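Long-range contacts in 5'-nucleotidase SurE (Aquifex aeolicus, PDB 2WQK), which probably hydrolyses nucleoside 5'-monophosphates to nucleosides and phosphate, using one divalent metal ion per subunit: residues 8-13 with 38-43; 100-105 with 183-188; 173-178 with 226-231. One frame throughout, in Å; residues are numbered along the deposited sequence. Where two conformers were deposited one is given.

Contact 1: 8-13 with 38-43. With NA (sodium ion), chain D.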
ATOM      1  N   ASN A   8       8.749  -0.269 -18.001  1.00 10.75           N
ATOM      2  CA  ASN A   8       8.224  -1.537 -17.512  1.00 10.63           C
ATOM      3  C   ASN A   8       7.405  -1.294 -16.237  1.00 11.51           C
ATOM      4  O   ASN A   8       7.190  -0.138 -15.843  1.00 12.64           O
ATOM      5  CB  ASN A   8       9.298  -2.607 -17.306  1.00 11.33           C
ATOM      6  CG  ASN A   8      10.080  -2.440 -15.992  1.00 12.97           C
ATOM      7  OD1 ASN A   8      10.046  -1.379 -15.366  1.00 13.36           O
ATOM      8  ND2 ASN A   8      10.832  -3.487 -15.599  1.00 13.00           N
ATOM      9  N   ASP A   9       6.953  -2.394 -15.639  1.00 12.74           N
ATOM     10  CA  ASP A   9       6.217  -2.346 -14.377  1.00 14.16           C
ATOM     11  C   ASP A   9       6.967  -2.966 -13.192  1.00 14.41           C
ATOM     12  O   ASP A   9       6.529  -2.845 -12.060  1.00 15.84           O
ATOM     13  CB  ASP A   9       4.856  -3.067 -14.560  1.00 15.07           C
ATOM     14  CG  ASP A   9       3.805  -2.606 -13.588  1.00 17.17           C
ATOM     15  OD1 ASP A   9       3.811  -1.458 -13.119  1.00 18.72           O
ATOM     16  OD2 ASP A   9       2.958  -3.454 -13.287  1.00 19.85           O
ATOM     17  N   ASP A  10       8.048  -3.698 -13.467  1.00 13.98           N
ATOM     18  CA  ASP A  10       8.788  -4.438 -12.460  1.00 14.91           C
ATOM     19  C   ASP A  10       9.899  -3.634 -11.812  1.00 15.70           C
ATOM     20  O   ASP A  10      10.431  -4.054 -10.775  1.00 16.41           O
ATOM     21  CB  ASP A  10       9.349  -5.723 -13.080  1.00 15.15           C
ATOM     22  CG  ASP A  10       8.254  -6.628 -13.656  1.00 16.40           C
ATOM     23  OD1 ASP A  10       7.196  -6.784 -12.953  1.00 18.62           O
ATOM     24  OD2 ASP A  10       8.436  -7.184 -14.772  1.00 18.04           O
ATOM     25  N   GLY A  11      10.261  -2.500 -12.425  1.00 14.80           N
ATOM     26  CA  GLY A  11      11.348  -1.672 -11.904  1.00 14.69           C
ATOM     27  C   GLY A  11      12.543  -1.638 -12.854  1.00 14.57           C
ATOM     28  O   GLY A  11      12.805  -2.576 -13.593  1.00 14.56           O
ATOM     29  N   TYR A  12      13.275  -0.526 -12.796  1.00 14.75           N
ATOM     30  CA  TYR A  12      14.391  -0.285 -13.726  1.00 15.24           C
ATOM     31  C   TYR A  12      15.490  -1.312 -13.618  1.00 15.22           C
ATOM     32  O   TYR A  12      16.300  -1.466 -14.539  1.00 16.50           O
ATOM     33  CB  TYR A  12      14.965   1.106 -13.540  1.00 15.82           C
ATOM     34  CG  TYR A  12      15.735   1.299 -12.248  1.00 16.60           C
ATOM     35  CD1 TYR A  12      17.077   0.908 -12.151  1.00 17.96           C
ATOM     36  CD2 TYR A  12      15.139   1.881 -11.134  1.00 19.52           C
ATOM     37  CE1 TYR A  12      17.777   1.088 -10.993  1.00 20.28           C
ATOM     38  CE2 TYR A  12      15.849   2.068  -9.963  1.00 20.97           C
ATOM     39  CZ  TYR A  12      17.156   1.664  -9.899  1.00 22.09           C
ATOM     40  OH  TYR A  12      17.861   1.864  -8.746  1.00 24.64           O
ATOM     41  N   PHE A  13      15.552  -1.976 -12.478  1.00 15.59           N
ATOM     42  CA  PHE A  13      16.624  -2.959 -12.177  1.00 16.59           C
ATOM     43  C   PHE A  13      16.290  -4.404 -12.609  1.00 15.99           C
ATOM     44  O   PHE A  13      17.107  -5.333 -12.467  1.00 18.47           O
ATOM     45  CB  PHE A  13      16.912  -2.937 -10.655  1.00 18.25           C
ATOM     46  CG  PHE A  13      15.670  -3.047  -9.838  1.00 18.33           C
ATOM     47  CD1 PHE A  13      15.084  -4.272  -9.648  1.00 20.22           C
ATOM     48  CD2 PHE A  13      15.033  -1.910  -9.339  1.00 19.56           C
ATOM     49  CE1 PHE A  13      13.857  -4.376  -8.937  1.00 21.76           C
ATOM     50  CE2 PHE A  13      13.839  -2.008  -8.654  1.00 21.35           C
ATOM     51  CZ  PHE A  13      13.262  -3.233  -8.449  1.00 22.17           C
ATOM     52  N   ASN A  38       8.712  -2.602  -7.961  1.00 18.14           N
ATOM     53  CA  ASN A  38       7.767  -3.430  -8.665  1.00 17.48           C
ATOM     54  C   ASN A  38       6.344  -2.996  -8.334  1.00 18.15           C
ATOM     55  O   ASN A  38       5.913  -3.072  -7.158  1.00 19.27           O
ATOM     56  CB  ASN A  38       7.963  -4.889  -8.256  1.00 18.14           C
ATOM     57  CG  ASN A  38       7.284  -5.834  -9.169  1.00 19.12           C
ATOM     58  OD1 ASN A  38       6.156  -5.605  -9.545  1.00 19.79           O
ATOM     59  ND2 ASN A  38       7.992  -6.911  -9.587  1.00 23.74           N
ATOM     60  N   LEU A  39       5.605  -2.594  -9.359  1.00 17.51           N
ATOM     61  CA  LEU A  39       4.211  -2.092  -9.183  1.00 18.89           C
ATOM     62  C   LEU A  39       3.149  -3.049  -9.710  1.00 18.90           C
ATOM     63  O   LEU A  39       1.968  -2.675  -9.886  1.00 19.27           O
ATOM     64  CB  LEU A  39       4.016  -0.711  -9.814  1.00 19.64           C
ATOM     65  CG  LEU A  39       4.862   0.402  -9.193  1.00 20.34           C
ATOM     66  CD1 LEU A  39       4.785   1.701 -10.048  1.00 21.06           C
ATOM     67  CD2 LEU A  39       4.525   0.717  -7.722  1.00 23.02           C
ATOM     68  N   SER A  40       3.535  -4.288  -9.938  1.00 19.74           N
ATOM     69  CA  SER A  40       2.637  -5.270 -10.526  1.00 20.95           C
ATOM     70  C   SER A  40       1.318  -5.417  -9.730  1.00 21.80           C
ATOM     71  O   SER A  40       0.249  -5.548 -10.289  1.00 23.37           O
ATOM     72  CB  SER A  40       3.361  -6.616 -10.588  1.00 21.25           C
ATOM     73  OG  SER A  40       4.539  -6.491 -11.402  1.00 21.37           O
ATOM     74  N   GLY A  41       1.432  -5.372  -8.422  1.00 21.75           N
ATOM     75  CA  GLY A  41       0.280  -5.702  -7.567  1.00 21.82           C
ATOM     76  C   GLY A  41      -0.644  -4.540  -7.237  1.00 20.95           C
ATOM     77  O   GLY A  41      -1.622  -4.726  -6.465  1.00 22.73           O
ATOM     78  N   VAL A  42      -0.323  -3.354  -7.723  1.00 19.33           N
ATOM     79  CA  VAL A  42      -0.939  -2.129  -7.266  1.00 18.32           C
ATOM     80  C   VAL A  42      -1.538  -1.339  -8.415  1.00 16.32           C
ATOM     81  O   VAL A  42      -1.787  -1.885  -9.465  1.00 17.30           O
ATOM     82  CB  VAL A  42      -0.020  -1.325  -6.359  1.00 19.59           C
ATOM     83  CG1 VAL A  42       0.371  -2.195  -5.113  1.00 20.90           C
ATOM     84  CG2 VAL A  42       1.206  -0.774  -7.095  1.00 17.88           C
ATOM     85  N   GLY A  43      -1.861  -0.076  -8.197  1.00 15.10           N
ATOM     86  CA  GLY A  43      -2.465   0.735  -9.233  1.00 15.06           C
ATOM     87  C   GLY A  43      -1.488   1.108 -10.347  1.00 14.48           C
ATOM     88  O   GLY A  43      -0.260   1.268 -10.088  1.00 15.97           O
TER
HETATM   89 NA    NA D 254       4.995  -7.247 -13.601  1.00 16.70          NA
HETATM   90  O   HOH W   1      10.958  -6.398  -9.419  1.00 23.26           O
HETATM   91  O   HOH W   2       6.926  -9.309 -10.926  1.00 31.83           O
HETATM   92  O   HOH W   3       4.908  -9.581 -12.867  1.00 26.37           O
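D9 and D10 run past N38 and L39 with CA atoms of D10 and N38 4.1 Å apart, and one almost straight backbone bond, L39 N to D9 O at 2.9 Å, fixes the two loops before 38-43 folds into a type I turn from L39 to V42. Beside it, the D10 and N38 side chains lie next to each other and point the same way, with carboxylate and amide planes 52° apart. Sodium bridges the loops as well. It is held by D10 OD1 at 2.3 Å and S40 OG at 2.4 Å, and N94 and a water contribute to its shell. Sharing the ion is what draws D10 OD1 and S40 OG together; the other carboxylate oxygen, D10 OD2, accepts the backbone N-H of E95.

N38 works in the second shell. The S40 hydroxyl donates to N38 OD1 over 2.6 Å, in the carbonyl plane and on a lone pair, which sets its rotation while it binds sodium. N38 OD1 also accepts from S40 N, making an Asx turn, and N38 ND2 reaches D10 O and D10 OD1 through two waters. For D9, CG anti to the backbone N (chi1 -156°) brings the carboxylate across L39: OD1 lies 3.4 Å from L39 CB, and OD2 3.3 Å from S40 CA. D9 OD1 is buried with no polar partner in the model, while a sulfate lies near OD2. Replacing D9 by an alanine removes the carboxylate and would probably leave a gap against L39 CB and S40 CA, with less negative charge beside the metal. Loops following neighbouring parallel strands thus build the site, consistent with the divalent-metal centre predicted for SurE nucleotidases at D9, D10, S40 and N94.

Contact 2: 100-105 with 183-188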
ATOM      1  N   GLY A 100      -4.963 -13.245 -22.181  1.00 13.06           N
ATOM      2  CA  GLY A 100      -6.396 -13.395 -22.008  1.00 14.57           C
ATOM      3  C   GLY A 100      -7.036 -12.224 -21.299  1.00 16.85           C
ATOM      4  O   GLY A 100      -6.654 -11.063 -21.456  1.00 14.94           O
ATOM      5  N   GLU A 101      -7.992 -12.560 -20.451  1.00 20.01           N
ATOM      6  CA  GLU A 101      -8.792 -11.572 -19.730  0.50 21.05           C
ATOM      7  C   GLU A 101      -7.982 -10.701 -18.820  1.00 21.12           C
ATOM      8  O   GLU A 101      -8.330  -9.528 -18.511  1.00 24.06           O
ATOM      9  CB  GLU A 101      -9.849 -12.284 -18.860  0.50 21.53           C
ATOM     10  CG  GLU A 101     -10.890 -13.019 -19.650  0.50 22.87           C
ATOM     11  CD  GLU A 101     -11.590 -12.138 -20.675  0.50 25.69           C
ATOM     12  OE1 GLU A 101     -11.430 -10.895 -20.633  0.50 27.61           O
ATOM     13  OE2 GLU A 101     -12.309 -12.696 -21.530  0.50 28.89           O
ATOM     14  N   ASP A 102      -6.869 -11.243 -18.343  1.00 20.19           N
ATOM     15  CA  ASP A 102      -6.016 -10.532 -17.395  1.00 21.36           C
ATOM     16  C   ASP A 102      -5.198  -9.320 -17.975  1.00 18.50           C
ATOM     17  O   ASP A 102      -4.583  -8.523 -17.246  1.00 17.81           O
ATOM     18  CB  ASP A 102      -5.236 -11.587 -16.632  1.00 24.26           C
ATOM     19  CG  ASP A 102      -6.188 -12.507 -15.807  1.00 27.89           C
ATOM     20  OD1 ASP A 102      -7.076 -11.966 -15.085  1.00 32.80           O
ATOM     21  OD2 ASP A 102      -6.087 -13.747 -15.899  1.00 34.62           O
ATOM     22  N   ILE A 103      -5.266  -9.151 -19.285  1.00 16.14           N
ATOM     23  CA  ILE A 103      -4.614  -8.009 -19.956  1.00 15.24           C
ATOM     24  C   ILE A 103      -5.090  -6.659 -19.371  1.00 14.80           C
ATOM     25  O   ILE A 103      -4.316  -5.721 -19.209  1.00 14.98           O
ATOM     26  CB  ILE A 103      -4.865  -8.106 -21.458  1.00 16.40           C
ATOM     27  CG1 ILE A 103      -4.082  -9.281 -22.057  1.00 17.20           C
ATOM     28  CG2 ILE A 103      -4.547  -6.828 -22.214  1.00 18.27           C
ATOM     29  CD1 ILE A 103      -4.575  -9.647 -23.494  1.00 20.20           C
ATOM     30  N   THR A 104      -6.378  -6.561 -19.028  1.00 15.41           N
ATOM     31  CA  THR A 104      -6.968  -5.341 -18.469  0.50 15.72           C
ATOM     32  C   THR A 104      -6.288  -4.827 -17.214  1.00 15.79           C
ATOM     33  O   THR A 104      -6.297  -3.644 -16.933  1.00 18.61           O
ATOM     34  CB  THR A 104      -8.443  -5.597 -18.100  0.50 15.84           C
ATOM     35  OG1 THR A 104      -9.149  -5.926 -19.303  0.50 19.45           O
ATOM     36  CG2 THR A 104      -9.036  -4.381 -17.452  0.50 16.60           C
ATOM     37  N   TYR A 105      -5.724  -5.743 -16.428  1.00 14.05           N
ATOM     38  CA  TYR A 105      -5.128  -5.419 -15.155  1.00 13.83           C
ATOM     39  C   TYR A 105      -3.602  -5.231 -15.212  1.00 13.41           C
ATOM     40  O   TYR A 105      -2.943  -4.970 -14.198  1.00 15.36           O
ATOM     41  CB  TYR A 105      -5.442  -6.540 -14.158  1.00 13.47           C
ATOM     42  CG  TYR A 105      -6.935  -6.750 -13.940  1.00 12.32           C
ATOM     43  CD1 TYR A 105      -7.699  -5.784 -13.346  1.00 11.96           C
ATOM     44  CD2 TYR A 105      -7.549  -7.913 -14.343  1.00 15.64           C
ATOM     45  CE1 TYR A 105      -9.063  -5.989 -13.126  1.00 12.33           C
ATOM     46  CE2 TYR A 105      -8.916  -8.134 -14.130  1.00 15.07           C
ATOM     47  CZ  TYR A 105      -9.668  -7.148 -13.535  1.00 12.60           C
ATOM     48  OH  TYR A 105     -11.022  -7.347 -13.309  1.00 14.00           O
ATOM     49  N   ARG A 183      -9.992 -17.193 -19.968  1.00 26.39           N
ATOM     50  CA  ARG A 183      -9.005 -17.610 -18.996  1.00 26.53           C
ATOM     51  C   ARG A 183      -8.826 -19.112 -19.146  1.00 27.06           C
ATOM     52  O   ARG A 183      -9.785 -19.858 -19.116  1.00 25.91           O
ATOM     53  CB  ARG A 183      -9.433 -17.241 -17.582  1.00 27.08           C
ATOM     54  CG  ARG A 183      -9.084 -15.820 -17.207  1.00 26.76           C
ATOM     55  CD  ARG A 183     -10.034 -15.266 -16.198  1.00 27.41           C
ATOM     56  NE  ARG A 183      -9.670 -13.895 -15.845  1.00 26.10           N
ATOM     57  CZ  ARG A 183     -10.474 -13.020 -15.233  1.00 22.46           C
ATOM     58  NH1 ARG A 183     -11.705 -13.382 -14.908  1.00 19.25           N
ATOM     59  NH2 ARG A 183     -10.044 -11.787 -14.990  1.00 23.30           N
ATOM     60  N   ALA A 184      -7.590 -19.532 -19.356  1.00 27.53           N
ATOM     61  CA  ALA A 184      -7.313 -20.948 -19.633  1.00 27.77           C
ATOM     62  C   ALA A 184      -7.166 -21.700 -18.324  1.00 28.16           C
ATOM     63  O   ALA A 184      -6.149 -22.329 -18.094  1.00 28.90           O
ATOM     64  CB  ALA A 184      -6.038 -21.100 -20.501  1.00 28.27           C
ATOM     65  N   TYR A 185      -8.184 -21.626 -17.469  1.00 28.31           N
ATOM     66  CA  TYR A 185      -8.238 -22.405 -16.220  1.00 28.65           C
ATOM     67  C   TYR A 185      -9.664 -22.469 -15.664  1.00 27.61           C
ATOM     68  O   TYR A 185     -10.543 -21.674 -16.048  1.00 27.80           O
ATOM     69  CB  TYR A 185      -7.301 -21.826 -15.166  1.00 30.20           C
ATOM     70  CG  TYR A 185      -7.640 -20.404 -14.783  1.00 31.32           C
ATOM     71  CD1 TYR A 185      -8.592 -20.144 -13.796  1.00 32.53           C
ATOM     72  CD2 TYR A 185      -7.000 -19.332 -15.401  1.00 33.61           C
ATOM     73  CE1 TYR A 185      -8.916 -18.837 -13.435  1.00 34.84           C
ATOM     74  CE2 TYR A 185      -7.312 -18.021 -15.051  1.00 34.98           C
ATOM     75  CZ  TYR A 185      -8.271 -17.787 -14.067  1.00 34.75           C
ATOM     76  OH  TYR A 185      -8.579 -16.482 -13.745  1.00 35.89           O
ATOM     77  N   LYS A 186      -9.877 -23.422 -14.758  1.00 26.53           N
ATOM     78  CA  LYS A 186     -11.149 -23.620 -14.071  1.00 26.00           C
ATOM     79  C   LYS A 186     -11.047 -22.976 -12.687  1.00 25.24           C
ATOM     80  O   LYS A 186     -10.104 -23.203 -11.943  1.00 26.11           O
ATOM     81  CB  LYS A 186     -11.428 -25.114 -13.890  1.00 26.47           C
ATOM     82  CG  LYS A 186     -11.751 -25.850 -15.178  0.10 25.92           C
ATOM     83  CD  LYS A 186     -13.238 -25.812 -15.492  0.10 25.81           C
ATOM     84  CE  LYS A 186     -13.559 -26.531 -16.793  0.10 25.54           C
ATOM     85  NZ  LYS A 186     -13.009 -25.810 -17.977  0.10 25.13           N
ATOM     86  N   GLU A 187     -12.032 -22.167 -12.345  1.00 24.11           N
ATOM     87  CA  GLU A 187     -12.050 -21.488 -11.060  1.00 24.19           C
ATOM     88  C   GLU A 187     -12.817 -22.315 -10.030  1.00 23.98           C
ATOM     89  O   GLU A 187     -13.944 -22.724 -10.255  1.00 25.34           O
ATOM     90  CB  GLU A 187     -12.682 -20.110 -11.247  1.00 24.32           C
ATOM     91  CG  GLU A 187     -12.765 -19.261 -10.027  1.00 25.18           C
ATOM     92  CD  GLU A 187     -13.089 -17.813 -10.387  1.00 29.58           C
ATOM     93  OE1 GLU A 187     -14.267 -17.449 -10.357  1.00 31.90           O
ATOM     94  OE2 GLU A 187     -12.160 -17.047 -10.750  1.00 33.06           O
ATOM     95  N   ARG A 188     -12.195 -22.529  -8.881  1.00 23.93           N
ATOM     96  CA  ARG A 188     -12.843 -23.220  -7.769  1.00 24.34           C
ATOM     97  C   ARG A 188     -12.581 -22.432  -6.489  1.00 23.01           C
ATOM     98  O   ARG A 188     -11.443 -22.024  -6.265  1.00 23.81           O
ATOM     99  CB  ARG A 188     -12.246 -24.619  -7.625  1.00 25.54           C
ATOM    100  CG  ARG A 188     -13.095 -25.601  -6.855  1.00 29.83           C
ATOM    101  CD  ARG A 188     -12.243 -26.823  -6.436  1.00 32.83           C
ATOM    102  NE  ARG A 188     -12.868 -27.827  -5.552  0.50 34.37           N
ATOM    103  CZ  ARG A 188     -13.529 -27.608  -4.409  0.50 35.03           C
ATOM    104  NH1 ARG A 188     -13.765 -26.389  -3.929  0.50 35.08           N
ATOM    105  NH2 ARG A 188     -13.997 -28.657  -3.731  0.50 35.06           N
TER
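R183 reaches across to 100-105 with its chain extended from CG to NE, and its guanidinium meets E101 over one face and D102 and Y105 along its edge. E101 supplies the face contact: CB sits 3.4 Å from R183 NE, an aliphatic cover. D102 supplies the charge. Its OD1 forms a salt bridge with R183 NH2 at 3.0 Å, and a weak second bond from R183 NE, 3.3 Å long, ends on the same oxygen. NH2 meets OD1 from above the carboxylate plane, and because both bonds end on that one atom this is a one-oxygen grip, not a paired two-oxygen bridge. At the guanidinium edge the Y105 ring is nearly coplanar with R183, its CE2 3.9 Å from R183 NH2.

The second subunit adds a further partner: E114 of that chain forms a salt bridge with R183 NH1 through one carboxylate oxygen and a hydrogen bond with Y105 OH through the other. With one acid from its own chain and one from the second subunit, the R183 charge is likely to be well compensated, and the residue links two parts of its own fold to the interface.

Contact 3: 173-178 with 226-231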
ATOM      1  N   LYS A 173       9.207 -22.116 -31.593  1.00 20.98           N
ATOM      2  CA  LYS A 173       8.718 -22.767 -32.790  1.00 21.72           C
ATOM      3  C   LYS A 173       8.368 -21.802 -33.907  1.00 21.69           C
ATOM      4  O   LYS A 173       8.363 -22.175 -35.087  1.00 24.25           O
ATOM      5  CB  LYS A 173       7.529 -23.674 -32.493  1.00 21.79           C
ATOM      6  CG  LYS A 173       7.785 -24.789 -31.532  1.00 24.27           C
ATOM      7  CD  LYS A 173       6.630 -25.776 -31.609  1.00 28.08           C
ATOM      8  CE  LYS A 173       6.616 -26.759 -30.478  1.00 30.45           C
ATOM      9  NZ  LYS A 173       5.196 -27.209 -30.340  1.00 31.83           N
ATOM     10  N   GLY A 174       8.020 -20.568 -33.535  1.00 20.30           N
ATOM     11  CA  GLY A 174       7.632 -19.603 -34.517  1.00 19.04           C
ATOM     12  C   GLY A 174       6.887 -18.503 -33.779  1.00 18.03           C
ATOM     13  O   GLY A 174       6.819 -18.515 -32.554  1.00 18.42           O
ATOM     14  N   ILE A 175       6.369 -17.593 -34.575  1.00 16.61           N
ATOM     15  CA  ILE A 175       5.562 -16.452 -34.087  1.00 16.02           C
ATOM     16  C   ILE A 175       4.193 -16.593 -34.729  1.00 15.90           C
ATOM     17  O   ILE A 175       4.075 -16.758 -35.951  1.00 17.27           O
ATOM     18  CB  ILE A 175       6.227 -15.102 -34.491  1.00 17.55           C
ATOM     19  CG1 ILE A 175       7.658 -14.990 -33.906  1.00 18.35           C
ATOM     20  CG2 ILE A 175       5.361 -13.865 -34.085  1.00 17.63           C
ATOM     21  CD1 ILE A 175       8.411 -13.773 -34.369  1.00 21.58           C
ATOM     22  N   LYS A 176       3.152 -16.455 -33.900  1.00 15.10           N
ATOM     23  CA  LYS A 176       1.776 -16.501 -34.340  1.00 15.13           C
ATOM     24  C   LYS A 176       1.027 -15.228 -33.935  1.00 14.31           C
ATOM     25  O   LYS A 176       1.134 -14.777 -32.809  1.00 14.42           O
ATOM     26  CB  LYS A 176       1.061 -17.696 -33.699  1.00 15.68           C
ATOM     27  CG  LYS A 176       1.563 -19.061 -34.209  1.00 18.78           C
ATOM     28  CD  LYS A 176       0.869 -20.194 -33.505  1.00 24.25           C
ATOM     29  CE  LYS A 176      -0.560 -20.353 -33.957  1.00 27.66           C
ATOM     30  NZ  LYS A 176      -0.738 -20.561 -35.434  1.00 31.62           N
ATOM     31  N   VAL A 177       0.253 -14.731 -34.876  1.00 13.25           N
ATOM     32  CA  VAL A 177      -0.755 -13.708 -34.614  1.00 13.19           C
ATOM     33  C   VAL A 177      -1.947 -14.414 -33.948  1.00 14.46           C
ATOM     34  O   VAL A 177      -2.441 -15.419 -34.459  1.00 16.42           O
ATOM     35  CB  VAL A 177      -1.182 -12.999 -35.904  1.00 13.69           C
ATOM     36  CG1 VAL A 177      -2.397 -12.059 -35.663  1.00 14.40           C
ATOM     37  CG2 VAL A 177       0.018 -12.278 -36.526  1.00 15.20           C
ATOM     38  N   THR A 178      -2.397 -13.884 -32.810  1.00 12.84           N
ATOM     39  CA  THR A 178      -3.356 -14.553 -31.937  1.00 12.93           C
ATOM     40  C   THR A 178      -4.476 -13.566 -31.514  1.00 12.57           C
ATOM     41  O   THR A 178      -4.332 -12.339 -31.629  1.00 13.26           O
ATOM     42  CB  THR A 178      -2.665 -15.044 -30.653  1.00 12.83           C
ATOM     43  OG1 THR A 178      -2.083 -13.930 -29.991  1.00 13.55           O
ATOM     44  CG2 THR A 178      -1.591 -16.122 -30.958  1.00 14.01           C
ATOM     45  N   VAL A 226       5.613 -17.819 -29.996  1.00 14.25           N
ATOM     46  CA  VAL A 226       5.371 -16.438 -29.577  1.00 13.81           C
ATOM     47  C   VAL A 226       3.943 -16.084 -29.990  1.00 12.61           C
ATOM     48  O   VAL A 226       3.478 -16.449 -31.079  1.00 14.10           O
ATOM     49  CB  VAL A 226       6.349 -15.468 -30.243  1.00 13.33           C
ATOM     50  CG1 VAL A 226       6.027 -14.016 -29.858  1.00 15.38           C
ATOM     51  CG2 VAL A 226       7.776 -15.838 -29.820  1.00 16.96           C
ATOM     52  N   SER A 227       3.234 -15.399 -29.077  1.00 13.08           N
ATOM     53  CA  SER A 227       1.912 -14.860 -29.346  1.00 12.34           C
ATOM     54  C   SER A 227       2.005 -13.360 -29.561  1.00 12.12           C
ATOM     55  O   SER A 227       2.532 -12.664 -28.699  1.00 12.04           O
ATOM     56  CB  SER A 227       1.027 -15.085 -28.117  1.00 12.83           C
ATOM     57  OG  SER A 227      -0.161 -14.319 -28.182  1.00 13.29           O
ATOM     58  N   VAL A 228       1.418 -12.883 -30.655  1.00 10.94           N
ATOM     59  CA  VAL A 228       1.284 -11.437 -30.888  1.00 11.64           C
ATOM     60  C   VAL A 228      -0.201 -11.148 -31.124  1.00 10.92           C
ATOM     61  O   VAL A 228      -0.750 -11.561 -32.128  1.00 11.25           O
ATOM     62  CB  VAL A 228       2.104 -10.954 -32.102  1.00 13.11           C
ATOM     63  CG1 VAL A 228       1.927  -9.450 -32.273  1.00 12.42           C
ATOM     64  CG2 VAL A 228       3.611 -11.368 -32.019  1.00 14.41           C
ATOM     65  N   THR A 229      -0.837 -10.420 -30.181  1.00 10.51           N
ATOM     66  CA  THR A 229      -2.247 -10.075 -30.303  1.00 10.53           C
ATOM     67  C   THR A 229      -2.361  -8.563 -30.584  1.00 10.61           C
ATOM     68  O   THR A 229      -1.830  -7.762 -29.821  1.00 11.06           O
ATOM     69  CB  THR A 229      -3.009 -10.337 -28.996  1.00 12.07           C
ATOM     70  OG1 THR A 229      -2.822 -11.698 -28.582  1.00 12.26           O
ATOM     71  CG2 THR A 229      -4.529 -10.000 -29.144  1.00 11.98           C
ATOM     72  N   PRO A 230      -3.084  -8.198 -31.653  1.00 10.33           N
ATOM     73  CA  PRO A 230      -3.367  -6.785 -31.912  1.00 10.65           C
ATOM     74  C   PRO A 230      -4.578  -6.410 -31.044  1.00 11.33           C
ATOM     75  O   PRO A 230      -5.652  -7.035 -31.145  1.00 11.16           O
ATOM     76  CB  PRO A 230      -3.728  -6.741 -33.396  1.00 11.71           C
ATOM     77  CG  PRO A 230      -4.324  -8.085 -33.676  1.00 11.63           C
ATOM     78  CD  PRO A 230      -3.717  -9.073 -32.671  1.00 11.17           C
ATOM     79  N   LEU A 231      -4.387  -5.414 -30.195  1.00 11.17           N
ATOM     80  CA  LEU A 231      -5.443  -4.946 -29.280  1.00 10.96           C
ATOM     81  C   LEU A 231      -5.996  -3.621 -29.776  1.00 11.68           C
ATOM     82  O   LEU A 231      -5.247  -2.740 -30.235  1.00 13.22           O
ATOM     83  CB  LEU A 231      -4.851  -4.712 -27.892  1.00 10.86           C
ATOM     84  CG  LEU A 231      -4.231  -5.911 -27.162  1.00 12.88           C
ATOM     85  CD1 LEU A 231      -3.606  -5.527 -25.799  1.00 13.38           C
ATOM     86  CD2 LEU A 231      -5.309  -7.013 -26.996  1.00 15.37           C
TER
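G174, K176 and T178 pair with V226 and V228 through four backbone hydrogen bonds that zip strand 174-177 alongside strand 226-231 in parallel, the axes 4.8 Å apart and inclined by 25°. V226 N donates to G174 O and K176 N to V226 O; V228 N reaches K176 O, and T178 N closes the series on V228 O. A CA-H...O contact from V177 CA to V228 O, 3.3 Å, adds to it.

Hydroxyls gather at the far end. T178 OG1 sits between its backbone N and carbonyl carbon (chi1 58°), where it hydrogen-bonds to both S227 OG and T229 OG1, each at 2.7 Å. Two bonds fix its rotation beside S227, whose side chain lies on the face that bears K176.

Apolar contacts occupy the other face. I175 lies side by side with V226, I175 CG1 3.9 Å from V226 CB, and its other branch, I175 CG2, comes within 3.7 Å of V228 CG2.

Within the chain, 174-177 is an edge strand of the mixed sheet, and 225-232 separates it from antiparallel 158-165. Helix 135-152 packs V141 and I145 against I175 and V226, helix 217-222 lies over T178 and S227, and the second subunit reaches V177 and V228.

Overall arrangement
From the N terminus, contact 1 closes first: it joins the loop after strand 3-7 to the loop after strand 29-35, enclosing helix 15-24, and is finished before the others begin. Contact 2 opens at 100-105, beyond strand 88-94, and spans two helices and three strands to reach 183-188. Contact 3 starts inside that span, at 173-178, and closes outside it at 226-231, so the two cross. They touch, I103 CG2 packing 3.9 Å from L231 CD1. Contacts 1 and 3 lie on opposite sides of the chain's centre, one at the metal site, the other at a sheet edge; contact 2 ties the loop after strand 88-94 to the start of the two-stranded sheet of 186-193 and 199-206.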